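PDB 5U5O: LPXTG-motif cell wall anchor domain protein from Mobiluncus mulieris, which is a giant bacterial surface adhesin, this part holding two Ig-like domains cross-linked internally by ester, isopeptide and disulfide bonds, and probably helps the cell attach to its surroundings. Local coordinates for residues K175-W180 with V187-A192; R34-E39 with E82-K87; Q125-G130 with T138-K143; T7-T10 with L14-F17. All coordinates share one frame; numbering follows the deposited sequence. Where two conformers were deposited one is given.

In the fold
The chain consists of two domains in series. Interactions 2, 3 and 4 lie in the ester-bonded domain, and interaction 1 lies in the following isopeptide-bonded domain. The centre of interaction 1 is about 54 Å from that of interaction 4 and about 75 Å from that of interaction 3. Within the first domain, the centres of interactions 2 and 3 are about 20 Å apart. They touch through the core, where Leu35 CD2 meets Leu126 CD1 at 3.8 Å. Interaction 4 shares a sheet with interaction 2, since strands 4-10 and 26-36 are neighbours. It lies next to the Thr7-Gln160 ester bond. Interaction 1 includes Lys175, which is bonded to Asn288. Its domain also holds the Cys200-Cys228 disulfide.

Interaction 1. Residues K175-W180 with V187-A192; sequences KTVTGW and VARPEA
One face of the Trp180 indole is taken by the aliphatic chain of Arg189. Arg189 CB lies over the five-membered ring of Trp180, 3.8 Å from its centroid and 14° off the normal, a CH-pi contact. The edge of the indole faces Val187. The carbonyl O of Val187 lies near the ring plane, 3.4 Å from Trp180 CZ2. A water in the same plane accepts from Trp180 NE1 at 3.0 Å and donates to Val187 O, so the ring's N-H is satisfied. The Arg189 guanidinium is turned 25° from the indole plane. One of its faces meets Trp180 CB, with Arg189 NH1 3.6 Å away. Val177 O is at its edge, close to NH2, but the angle is too poor for a hydrogen bond. Arg189 has CG anti to the backbone N (chi1 -176°) and is extended as far as NE, which lets the chain run the length of the indole in the opposite direction. Arg189 NE forms a salt bridge with Glu213.

The contact lies where strand 150-178 ends and the loop leading to strand 193-200 folds back over it. On this strand Lys175 NZ is joined covalently to Asn288 CG of the last strand, 281-291. Such an isopeptide bond between first and last strands is found in the CnaB-type domains of Gram-positive surface proteins. At the far end of the indole, Trp180 CH2 packs against Ala192 CB at 3.9 Å. Val187 CG2 is a little farther from the same carbon. Beyond them, helix 234-241 brings Ala241 against Trp180 and Gln240 against Val187 and Ala192.

Interaction 2. Residues R34-E39 with E82-K87; sequences RLYNVE and EVEKTK
Arg34 reaches Glu84 by folding back on itself. Its chain bends at chi2 (-86°) and again at chi3 (-74°), which turns the NE side of the guanidinium toward the helix. Glu84 does the reverse: its chain is extended beyond CG and carries the carboxylate out from helix 82-88 to strand 26-36. The two flat groups are nearly coplanar, their planes 15° apart. They meet side-on. Arg34 NE donates to Glu84 OE2 at 2.9 Å, and Arg34 NH2 donates to Glu84 OE1 at 2.8 Å. Both bonds are almost straight, and both use the syn lone pairs of the carboxylate. This is a bidentate salt bridge.

Tyr36, two residues further along the strand, projects from the same side of it. Tyr36 OH donates to Glu84 OE2 at 2.7 Å, from the anti side and out of the carboxylate plane. The phenol ring is steeply inclined to the carboxylate, and OE2 lies at the ring edge. Tyr36 CE1 is also close, 3.4 Å from Glu84 CD. Arg34 O lies over the centre of one face of the Tyr36 ring.

The grip is extended by residues near the helix start. Thr81 N donates to Glu84 OE1, and Arg34 NH2 also bonds Pro79 O. Arg34 NH1 forms a second salt bridge, to Glu96. Each Glu84 oxygen therefore accepts two bonds, which fix the carboxylate in rotation and tie the short helix to the strand. Buried among these donors, Glu84 is probably held as the carboxylate. Arg34 would offset part of its charge, since it also serves Glu96.

Interaction 3. Residues Q125-G130 with T138-K143; sequences QLWAEG and TEVTPK
Trp127, the last residue of strand 118-127, makes the main contact with Val140. One face of its indole lies against the valine. Val140 CG1 is 3.6 Å from the centroid of the five-membered ring of Trp127 and only 9° off its normal, a CH-pi contact. With CG1 anti to the backbone N (chi1 177°), Val140 places this methyl over the ring, close to the CD2-CE2 bond. The other methyl, Val140 CG2, touches the pyrrole side, 3.9 Å from Trp127 NE1. The six-membered ring extends further, to Pro142. There Trp127 CH2 meets Pro142 CB at 3.8 Å, and Trp127 CZ3 is almost as close. The proline reaches the indole obliquely, neither squarely over its face nor at its edge.

After Trp127 the chain leaves the strand and turns through Ala128 and Glu129. Gly130 has a positive phi (84°), and Gly130 O accepts a hydrogen bond from Lys143 NZ at 2.8 Å. The donor is tilted from the carbonyl plane. Lys143 is extended beyond CG, which carries its amine to the turn. Lys143 CE is also near Gly130 O, at 3.2 Å.

Residues 138-143 hold the second strand of a beta hairpin, 140-142, which pairs antiparallel with strand 132-135. The indole packs against this hairpin. Tyr132 of the first hairpin strand touches both Trp127 and Val140. Ser146 and Pro148 from the next loop also touch Trp127. On the main sheet, strand 118-127 runs antiparallel between strand 43-52, which brings Ala45 to Trp127, and strand 150-178.

Interaction 4. Residues T7-T10 with L14-F17; sequences TYAT and LKAF
Ala9 and Lys15 meet where the first strand of the ester-bonded domain leaves one sheet and crosses to the other. Strand 4-10 lies at the edge of one sheet beside strand 26-36. After the turn, strand 16-18 runs parallel to strand 150-178 in the second sheet. The key bond is from Lys15 NZ to Ala9 O, at 2.8 Å and in the carbonyl plane. Lys15 gets there by curling back. Bends at chi2 (-62°) and chi3 (-51°) turn its chain toward strand 4-10. The same amine bonds Ser161 O, and weakly Ser158 O, so it clasps the crossover to strand 150-178, the last of this domain.

On its way the chain passes Tyr8, with Lys15 CD 3.8 Å from Tyr8 OH. Lys15 NZ lies 4.0 Å from Tyr8 CE1, oblique to the ring. At the turn itself the backbones are close: Thr10 CA makes a CA-H...O contact of 3.2 Å with Leu14 O. Thr10 CB is 3.5 Å from Leu14 O.

Two residues before Ala9, Thr7 OG1 is joined covalently to Gln160 CD of strand 150-178, and Ala9 packs on Gln160. The ester thus ties the domain's first strand to its last beside this crossover. A first strand that switches sheets to run parallel to the last one is found in many Ig-like sandwiches, and the Thr-Gln ester is the hallmark of this domain family.

Interaction 1. Residues K175-W180 with V187-A192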
loop_
_atom_site.group_PDB
_atom_site.type_symbol
_atom_site.label_atom_id
_atom_site.label_comp_id
_atom_site.label_asym_id
_atom_site.label_seq_id
_atom_site.Cartn_x
_atom_site.Cartn_y
_atom_site.Cartn_z
ATOM N N LYS A 175 -30.245 8.007 3.753
ATOM C CA LYS A 175 -31.176 9.123 3.505
ATOM C C LYS A 175 -32.329 9.096 4.491
ATOM O O LYS A 175 -32.961 8.064 4.671
ATOM C CB LYS A 175 -31.783 9.063 2.097
ATOM C CG LYS A 175 -32.594 10.304 1.705
ATOM C CD LYS A 175 -31.712 11.537 1.702
ATOM C CE LYS A 175 -32.207 12.745 0.949
ATOM N NZ LYS A 175 -33.326 13.441 1.633
ATOM N N THR A 176 -32.611 10.241 5.131
ATOM C CA THR A 176 -33.830 10.420 5.959
ATOM C C THR A 176 -34.589 11.606 5.408
ATOM O O THR A 176 -34.079 12.407 4.626
ATOM C CB THR A 176 -33.496 10.631 7.448
ATOM O OG1 THR A 176 -32.644 11.759 7.568
ATOM C CG2 THR A 176 -32.772 9.406 7.995
ATOM N N VAL A 177 -35.830 11.763 5.905
ATOM C CA VAL A 177 -36.753 12.801 5.421
ATOM C C VAL A 177 -37.589 13.324 6.599
ATOM O O VAL A 177 -38.068 12.523 7.373
ATOM C CB VAL A 177 -37.728 12.247 4.341
ATOM C CG1 VAL A 177 -38.800 13.258 3.944
ATOM C CG2 VAL A 177 -36.970 11.792 3.102
ATOM N N THR A 178 -37.773 14.633 6.629
ATOM C CA THR A 178 -38.749 15.244 7.540
ATOM C C THR A 178 -39.517 16.285 6.763
ATOM O O THR A 178 -39.050 16.817 5.767
ATOM C CB THR A 178 -38.067 15.895 8.770
ATOM O OG1 THR A 178 -37.190 16.940 8.345
ATOM C CG2 THR A 178 -37.314 14.876 9.575
ATOM N N GLY A 179 -40.716 16.622 7.269
ATOM C CA GLY A 179 -41.474 17.724 6.705
ATOM C C GLY A 179 -42.296 17.459 5.456
ATOM O O GLY A 179 -42.796 18.403 4.855
ATOM N N TRP A 180 -42.441 16.197 5.063
ATOM C CA TRP A 180 -43.234 15.831 3.874
ATOM C C TRP A 180 -44.667 16.351 3.995
ATOM O O TRP A 180 -45.250 16.310 5.095
ATOM C CB TRP A 180 -43.272 14.310 3.699
ATOM C CG TRP A 180 -43.771 13.877 2.371
ATOM C CD1 TRP A 180 -45.037 13.545 2.030
ATOM C CD2 TRP A 180 -42.978 13.679 1.197
ATOM N NE1 TRP A 180 -45.109 13.197 0.711
ATOM C CE2 TRP A 180 -43.851 13.262 0.178
ATOM C CE3 TRP A 180 -41.614 13.841 0.894
ATOM C CZ2 TRP A 180 -43.402 12.985 -1.121
ATOM C CZ3 TRP A 180 -41.168 13.570 -0.391
ATOM C CH2 TRP A 180 -42.057 13.143 -1.380
ATOM N N VAL A 187 -45.099 12.775 -5.852
ATOM C CA VAL A 187 -44.965 11.327 -5.791
ATOM C C VAL A 187 -45.379 10.871 -4.409
ATOM O O VAL A 187 -45.457 11.685 -3.474
ATOM C CB VAL A 187 -43.510 10.843 -6.035
ATOM C CG1 VAL A 187 -43.074 11.071 -7.478
ATOM C CG2 VAL A 187 -42.524 11.469 -5.040
ATOM N N ALA A 188 -45.595 9.570 -4.269
ATOM C CA ALA A 188 -45.823 8.994 -2.940
ATOM C C ALA A 188 -44.511 9.027 -2.160
ATOM O O ALA A 188 -43.437 8.741 -2.698
ATOM C CB ALA A 188 -46.325 7.566 -3.048
ATOM N N ARG A 189 -44.604 9.373 -0.886
ATOM C CA ARG A 189 -43.425 9.477 -0.036
ATOM C C ARG A 189 -42.468 8.271 -0.117
ATOM O O ARG A 189 -41.276 8.482 -0.285
ATOM C CB ARG A 189 -43.843 9.775 1.415
ATOM C CG ARG A 189 -42.688 10.004 2.367
ATOM C CD ARG A 189 -43.179 10.399 3.745
ATOM N NE ARG A 189 -42.026 10.574 4.610
ATOM C CZ ARG A 189 -42.042 11.204 5.791
ATOM N NH1 ARG A 189 -43.163 11.748 6.296
ATOM N NH2 ARG A 189 -40.909 11.304 6.466
ATOM N N PRO A 190 -42.976 7.015 -0.030
ATOM C CA PRO A 190 -42.048 5.871 -0.045
ATOM C C PRO A 190 -41.461 5.583 -1.431
ATOM O O PRO A 190 -40.563 4.757 -1.553
ATOM C CB PRO A 190 -42.894 4.676 0.402
ATOM C CG PRO A 190 -44.191 5.231 0.846
ATOM C CD PRO A 190 -44.355 6.622 0.326
ATOM N N GLU A 191 -41.967 6.259 -2.460
ATOM C CA GLU A 191 -41.428 6.119 -3.817
ATOM C C GLU A 191 -40.475 7.233 -4.203
ATOM O O GLU A 191 -39.810 7.146 -5.240
ATOM C CB GLU A 191 -42.572 6.039 -4.827
ATOM C CG GLU A 191 -43.421 4.786 -4.687
ATOM C CD GLU A 191 -42.618 3.503 -4.804
ATOM O OE1 GLU A 191 -41.629 3.463 -5.582
ATOM O OE2 GLU A 191 -42.969 2.524 -4.113
ATOM N N ALA A 192 -40.336 8.252 -3.370
ATOM C CA ALA A 192 -39.420 9.328 -3.674
ATOM C C ALA A 192 -38.005 8.751 -3.754
ATOM O O ALA A 192 -37.621 7.898 -2.951
ATOM C CB ALA A 192 -39.488 10.415 -2.613
HETATM O O HOH W 1 -47.200 12.258 -1.234
#

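Interaction 2. Residues R34-E39 with E82-K87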
loop_
_atom_site.group_PDB
_atom_site.type_symbol
_atom_site.label_atom_id
_atom_site.label_comp_id
_atom_site.label_asym_id
_atom_site.label_seq_id
_atom_site.Cartn_x
_atom_site.Cartn_y
_atom_site.Cartn_z
ATOM N N ARG A 34 21.076 -16.616 -0.599
ATOM C CA ARG A 34 21.428 -17.973 -1.042
ATOM C C ARG A 34 22.668 -17.872 -1.946
ATOM O O ARG A 34 22.621 -17.210 -2.980
ATOM C CB ARG A 34 20.244 -18.575 -1.790
ATOM C CG ARG A 34 18.903 -18.495 -1.070
ATOM C CD ARG A 34 18.700 -19.665 -0.136
ATOM N NE ARG A 34 18.390 -20.914 -0.864
ATOM C CZ ARG A 34 18.107 -22.081 -0.287
ATOM N NH1 ARG A 34 18.058 -22.166 1.041
ATOM N NH2 ARG A 34 17.846 -23.174 -1.009
ATOM N N LEU A 35 23.753 -18.470 -1.474
ATOM C CA LEU A 35 25.017 -18.447 -2.206
ATOM C C LEU A 35 25.217 -19.779 -2.907
ATOM O O LEU A 35 25.154 -20.830 -2.292
ATOM C CB LEU A 35 26.176 -18.199 -1.281
ATOM C CG LEU A 35 26.081 -16.925 -0.430
ATOM C CD1 LEU A 35 27.279 -16.797 0.501
ATOM C CD2 LEU A 35 25.934 -15.660 -1.259
ATOM N N TYR A 36 25.466 -19.722 -4.229
ATOM C CA TYR A 36 25.492 -20.918 -5.112
ATOM C C TYR A 36 26.909 -21.234 -5.561
ATOM O O TYR A 36 27.565 -20.349 -6.088
ATOM C CB TYR A 36 24.614 -20.697 -6.338
ATOM C CG TYR A 36 23.218 -20.246 -6.012
ATOM C CD1 TYR A 36 22.428 -20.976 -5.137
ATOM C CD2 TYR A 36 22.698 -19.117 -6.585
ATOM C CE1 TYR A 36 21.144 -20.579 -4.834
ATOM C CE2 TYR A 36 21.405 -18.680 -6.265
ATOM C CZ TYR A 36 20.644 -19.448 -5.409
ATOM O OH TYR A 36 19.356 -19.027 -5.076
ATOM N N ASN A 37 27.366 -22.427 -5.206
ATOM C CA ASN A 37 28.669 -22.927 -5.735
ATOM C C ASN A 37 29.819 -22.008 -5.349
ATOM O O ASN A 37 30.761 -21.804 -6.129
ATOM C CB ASN A 37 28.606 -23.208 -7.251
ATOM C CG ASN A 37 27.749 -24.391 -7.547
ATOM O OD1 ASN A 37 27.558 -25.272 -6.716
ATOM N ND2 ASN A 37 27.310 -24.488 -8.799
ATOM N N VAL A 38 29.774 -21.518 -4.105
ATOM C CA VAL A 38 30.844 -20.764 -3.504
ATOM C C VAL A 38 31.785 -21.725 -2.806
ATOM O O VAL A 38 31.463 -22.896 -2.598
ATOM C CB VAL A 38 30.305 -19.698 -2.507
ATOM C CG1 VAL A 38 29.738 -18.523 -3.275
ATOM C CG2 VAL A 38 29.266 -20.257 -1.526
ATOM N N GLU A 39 32.946 -21.222 -2.419
ATOM C CA GLU A 39 34.004 -22.059 -1.870
ATOM C C GLU A 39 34.023 -21.953 -0.335
ATOM O O GLU A 39 34.216 -20.869 0.221
ATOM C CB GLU A 39 35.357 -21.634 -2.442
ATOM C CG GLU A 39 36.512 -22.488 -1.960
ATOM C CD GLU A 39 37.823 -22.164 -2.678
ATOM O OE1 GLU A 39 37.837 -22.033 -3.929
ATOM O OE2 GLU A 39 38.850 -22.056 -1.984
ATOM N N GLU A 82 13.938 -26.453 -6.212
ATOM C CA GLU A 82 13.804 -26.950 -7.580
ATOM C C GLU A 82 14.155 -25.853 -8.571
ATOM O O GLU A 82 14.806 -26.141 -9.582
ATOM C CB GLU A 82 12.405 -27.513 -7.843
ATOM C CG GLU A 82 12.007 -28.680 -6.941
ATOM C CD GLU A 82 13.032 -29.801 -6.907
ATOM O OE1 GLU A 82 13.356 -30.334 -7.994
ATOM O OE2 GLU A 82 13.515 -30.145 -5.796
ATOM N N VAL A 83 13.774 -24.610 -8.292
ATOM C CA VAL A 83 14.146 -23.472 -9.139
ATOM C C VAL A 83 15.672 -23.294 -9.224
ATOM O O VAL A 83 16.230 -23.113 -10.299
ATOM C CB VAL A 83 13.429 -22.184 -8.668
ATOM C CG1 VAL A 83 14.071 -20.915 -9.223
ATOM C CG2 VAL A 83 11.948 -22.241 -9.040
ATOM N N GLU A 84 16.338 -23.376 -8.087
ATOM C CA GLU A 84 17.787 -23.308 -8.047
ATOM C C GLU A 84 18.437 -24.433 -8.854
ATOM O O GLU A 84 19.397 -24.193 -9.614
ATOM C CB GLU A 84 18.281 -23.328 -6.605
ATOM C CG GLU A 84 17.978 -22.007 -5.891
ATOM C CD GLU A 84 18.082 -22.059 -4.370
ATOM O OE1 GLU A 84 18.134 -23.169 -3.814
ATOM O OE2 GLU A 84 18.109 -20.955 -3.734
ATOM N N LYS A 85 17.955 -25.654 -8.673
ATOM C CA LYS A 85 18.511 -26.792 -9.433
ATOM C C LYS A 85 18.272 -26.664 -10.934
ATOM O O LYS A 85 19.169 -26.991 -11.756
ATOM C CB LYS A 85 17.978 -28.128 -8.914
ATOM C CG LYS A 85 18.495 -28.435 -7.524
ATOM C CD LYS A 85 18.002 -29.751 -6.956
ATOM C CE LYS A 85 16.521 -29.753 -6.674
ATOM N NZ LYS A 85 16.187 -30.950 -5.851
ATOM N N THR A 86 17.107 -26.159 -11.320
ATOM C CA THR A 86 16.817 -25.931 -12.738
ATOM C C THR A 86 17.816 -24.967 -13.386
ATOM O O THR A 86 18.281 -25.217 -14.509
ATOM C CB THR A 86 15.374 -25.408 -12.895
ATOM O OG1 THR A 86 14.466 -26.433 -12.477
ATOM C CG2 THR A 86 15.067 -25.026 -14.317
ATOM N N LYS A 87 18.149 -23.894 -12.671
ATOM C CA LYS A 87 19.066 -22.867 -13.166
ATOM C C LYS A 87 20.537 -23.279 -13.122
ATOM O O LYS A 87 21.255 -23.111 -14.100
ATOM C CB LYS A 87 18.882 -21.568 -12.363
ATOM C CG LYS A 87 17.587 -20.812 -12.627
ATOM C CD LYS A 87 17.352 -19.745 -11.556
ATOM C CE LYS A 87 16.043 -18.975 -11.707
ATOM N NZ LYS A 87 16.049 -18.077 -12.903
#

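Interaction 3. Residues Q125-G130 with T138-K143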
loop_
_atom_site.group_PDB
_atom_site.type_symbol
_atom_site.label_atom_id
_atom_site.label_comp_id
_atom_site.label_asym_id
_atom_site.label_seq_id
_atom_site.Cartn_x
_atom_site.Cartn_y
_atom_site.Cartn_z
ATOM N N GLN A 125 24.233 -8.355 -4.396
ATOM C CA GLN A 125 25.490 -8.626 -5.106
ATOM C C GLN A 125 26.426 -9.414 -4.216
ATOM O O GLN A 125 26.441 -9.257 -2.965
ATOM C CB GLN A 125 26.159 -7.338 -5.581
ATOM C CG GLN A 125 25.248 -6.408 -6.379
ATOM C CD GLN A 125 24.348 -5.556 -5.469
ATOM O OE1 GLN A 125 24.814 -5.020 -4.471
ATOM N NE2 GLN A 125 23.060 -5.462 -5.799
ATOM N N LEU A 126 27.252 -10.232 -4.888
ATOM C CA LEU A 126 28.248 -11.074 -4.244
ATOM C C LEU A 126 29.622 -10.698 -4.761
ATOM O O LEU A 126 29.835 -10.731 -5.984
ATOM C CB LEU A 126 27.962 -12.544 -4.574
ATOM C CG LEU A 126 28.943 -13.603 -4.074
ATOM C CD1 LEU A 126 28.939 -13.672 -2.555
ATOM C CD2 LEU A 126 28.651 -14.966 -4.705
ATOM N N TRP A 127 30.572 -10.455 -3.862
ATOM C CA TRP A 127 31.919 -10.001 -4.186
ATOM C C TRP A 127 32.900 -11.069 -3.692
ATOM O O TRP A 127 32.862 -11.484 -2.527
ATOM C CB TRP A 127 32.242 -8.659 -3.518
ATOM C CG TRP A 127 31.428 -7.490 -3.978
ATOM C CD1 TRP A 127 30.145 -7.192 -3.612
ATOM C CD2 TRP A 127 31.859 -6.425 -4.831
ATOM N NE1 TRP A 127 29.747 -6.032 -4.210
ATOM C CE2 TRP A 127 30.776 -5.527 -4.955
ATOM C CE3 TRP A 127 33.054 -6.140 -5.506
ATOM C CZ2 TRP A 127 30.846 -4.371 -5.730
ATOM C CZ3 TRP A 127 33.122 -4.992 -6.278
ATOM C CH2 TRP A 127 32.019 -4.121 -6.388
ATOM N N ALA A 128 33.789 -11.523 -4.578
ATOM C CA ALA A 128 34.815 -12.494 -4.182
ATOM C C ALA A 128 35.875 -11.871 -3.279
ATOM O O ALA A 128 36.114 -10.666 -3.305
ATOM C CB ALA A 128 35.490 -13.110 -5.397
ATOM N N GLU A 129 36.514 -12.729 -2.506
ATOM C CA GLU A 129 37.596 -12.323 -1.617
ATOM C C GLU A 129 38.666 -11.526 -2.420
ATOM O O GLU A 129 39.005 -11.883 -3.551
ATOM C CB GLU A 129 38.199 -13.574 -0.971
ATOM C CG GLU A 129 39.093 -13.293 0.220
ATOM C CD GLU A 129 39.631 -14.550 0.874
ATOM O OE1 GLU A 129 38.864 -15.507 1.101
ATOM O OE2 GLU A 129 40.845 -14.580 1.177
ATOM N N GLY A 130 39.088 -10.393 -1.860
ATOM C CA GLY A 130 40.126 -9.549 -2.452
ATOM C C GLY A 130 39.704 -8.544 -3.511
ATOM O O GLY A 130 40.542 -7.772 -3.995
ATOM N N THR A 138 26.602 -0.499 4.872
ATOM C CA THR A 138 25.670 -0.192 3.786
ATOM C C THR A 138 26.151 -0.541 2.376
ATOM O O THR A 138 25.324 -0.874 1.543
ATOM C CB THR A 138 25.252 1.301 3.805
ATOM O OG1 THR A 138 26.417 2.132 3.723
ATOM C CG2 THR A 138 24.455 1.651 5.074
ATOM N N GLU A 139 27.456 -0.428 2.098
ATOM C CA GLU A 139 27.978 -0.560 0.734
ATOM C C GLU A 139 29.312 -1.275 0.725
ATOM O O GLU A 139 30.048 -1.248 1.714
ATOM C CB GLU A 139 28.183 0.816 0.103
ATOM C CG GLU A 139 26.937 1.674 -0.006
ATOM C CD GLU A 139 27.198 2.975 -0.738
ATOM O OE1 GLU A 139 28.234 3.620 -0.462
ATOM O OE2 GLU A 139 26.368 3.355 -1.588
ATOM N N VAL A 140 29.595 -1.915 -0.406
ATOM C CA VAL A 140 30.914 -2.436 -0.724
ATOM C C VAL A 140 31.591 -1.416 -1.639
ATOM O O VAL A 140 31.009 -0.996 -2.645
ATOM C CB VAL A 140 30.801 -3.800 -1.444
ATOM C CG1 VAL A 140 32.175 -4.331 -1.854
ATOM C CG2 VAL A 140 30.079 -4.825 -0.568
ATOM N N THR A 141 32.817 -1.030 -1.292
ATOM C CA THR A 141 33.632 -0.148 -2.130
ATOM C C THR A 141 34.493 -1.030 -3.034
ATOM O O THR A 141 35.246 -1.862 -2.527
ATOM C CB THR A 141 34.556 0.742 -1.275
ATOM O OG1 THR A 141 33.770 1.428 -0.297
ATOM C CG2 THR A 141 35.295 1.773 -2.135
ATOM N N PRO A 142 34.391 -0.857 -4.370
ATOM C CA PRO A 142 35.258 -1.646 -5.249
ATOM C C PRO A 142 36.711 -1.175 -5.253
ATOM O O PRO A 142 37.032 -0.103 -4.725
ATOM C CB PRO A 142 34.639 -1.437 -6.634
ATOM C CG PRO A 142 33.926 -0.137 -6.547
ATOM C CD PRO A 142 33.445 -0.022 -5.133
ATOM N N LYS A 143 37.573 -1.996 -5.841
ATOM C CA LYS A 143 38.944 -1.606 -6.149
ATOM C C LYS A 143 38.926 -1.060 -7.561
ATOM O O LYS A 143 38.958 -1.828 -8.525
ATOM C CB LYS A 143 39.884 -2.796 -6.058
ATOM C CG LYS A 143 39.998 -3.362 -4.661
ATOM C CD LYS A 143 41.181 -4.295 -4.552
ATOM C CE LYS A 143 41.338 -4.795 -3.134
ATOM N NZ LYS A 143 42.396 -5.833 -3.054
#

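Interaction 4. Residues T7-T10 with L14-F17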
loop_
_atom_site.group_PDB
_atom_site.type_symbol
_atom_site.label_atom_id
_atom_site.label_comp_id
_atom_site.label_asym_id
_atom_site.label_seq_id
_atom_site.Cartn_x
_atom_site.Cartn_y
_atom_site.Cartn_z
ATOM N N THR A 7 18.121 -14.612 -3.541
ATOM C CA THR A 7 17.559 -14.081 -2.311
ATOM C C THR A 7 16.106 -14.483 -2.206
ATOM O O THR A 7 15.410 -14.686 -3.199
ATOM C CB THR A 7 17.668 -12.554 -2.280
ATOM O OG1 THR A 7 17.009 -12.016 -3.430
ATOM C CG2 THR A 7 19.074 -12.039 -2.177
ATOM N N TYR A 8 15.639 -14.526 -0.958
ATOM C CA TYR A 8 14.212 -14.666 -0.659
ATOM C C TYR A 8 13.864 -13.616 0.393
ATOM O O TYR A 8 14.475 -13.583 1.455
ATOM C CB TYR A 8 13.916 -16.058 -0.138
ATOM C CG TYR A 8 12.467 -16.279 0.248
ATOM C CD1 TYR A 8 11.459 -16.223 -0.721
ATOM C CD2 TYR A 8 12.093 -16.553 1.571
ATOM C CE1 TYR A 8 10.123 -16.432 -0.394
ATOM C CE2 TYR A 8 10.756 -16.777 1.900
ATOM C CZ TYR A 8 9.775 -16.707 0.918
ATOM O OH TYR A 8 8.449 -16.921 1.238
ATOM N N ALA A 9 12.959 -12.731 0.024
ATOM C CA ALA A 9 12.583 -11.603 0.896
ATOM C C ALA A 9 11.281 -11.856 1.635
ATOM O O ALA A 9 10.311 -12.294 1.026
ATOM C CB ALA A 9 12.459 -10.355 0.062
ATOM N N THR A 10 11.259 -11.560 2.939
ATOM C CA THR A 10 10.042 -11.660 3.735
ATOM C C THR A 10 9.973 -10.490 4.703
ATOM O O THR A 10 10.980 -9.833 4.969
ATOM C CB THR A 10 9.978 -12.964 4.545
ATOM O OG1 THR A 10 11.168 -13.097 5.323
ATOM C CG2 THR A 10 9.855 -14.158 3.641
ATOM N N LEU A 14 6.112 -13.187 5.943
ATOM C CA LEU A 14 5.121 -13.031 4.895
ATOM C C LEU A 14 5.710 -12.264 3.708
ATOM O O LEU A 14 6.807 -11.713 3.786
ATOM C CB LEU A 14 3.878 -12.328 5.440
ATOM C CG LEU A 14 3.221 -13.034 6.630
ATOM C CD1 LEU A 14 2.119 -12.158 7.201
ATOM C CD2 LEU A 14 2.671 -14.392 6.237
ATOM N N LYS A 15 4.956 -12.220 2.619
ATOM C CA LYS A 15 5.347 -11.496 1.412
ATOM C C LYS A 15 4.743 -10.087 1.316
ATOM O O LYS A 15 5.045 -9.344 0.386
ATOM C CB LYS A 15 4.957 -12.326 0.182
ATOM C CG LYS A 15 5.641 -13.693 0.104
ATOM C CD LYS A 15 7.157 -13.608 -0.003
ATOM C CE LYS A 15 7.594 -12.673 -1.115
ATOM N NZ LYS A 15 9.046 -12.745 -1.436
ATOM N N ALA A 16 3.903 -9.722 2.285
ATOM C CA ALA A 16 3.289 -8.392 2.352
ATOM C C ALA A 16 3.175 -7.905 3.781
ATOM O O ALA A 16 3.185 -8.692 4.724
ATOM C CB ALA A 16 1.919 -8.412 1.711
ATOM N N PHE A 17 3.048 -6.588 3.916
ATOM C CA PHE A 17 2.839 -5.957 5.209
ATOM C C PHE A 17 1.924 -4.762 5.043
ATOM O O PHE A 17 1.716 -4.270 3.930
ATOM C CB PHE A 17 4.160 -5.544 5.858
ATOM C CG PHE A 17 4.925 -4.492 5.099
ATOM C CD1 PHE A 17 5.833 -4.827 4.125
ATOM C CD2 PHE A 17 4.751 -3.158 5.384
ATOM C CE1 PHE A 17 6.537 -3.835 3.456
ATOM C CE2 PHE A 17 5.439 -2.167 4.723
ATOM C CZ PHE A 17 6.345 -2.504 3.755
#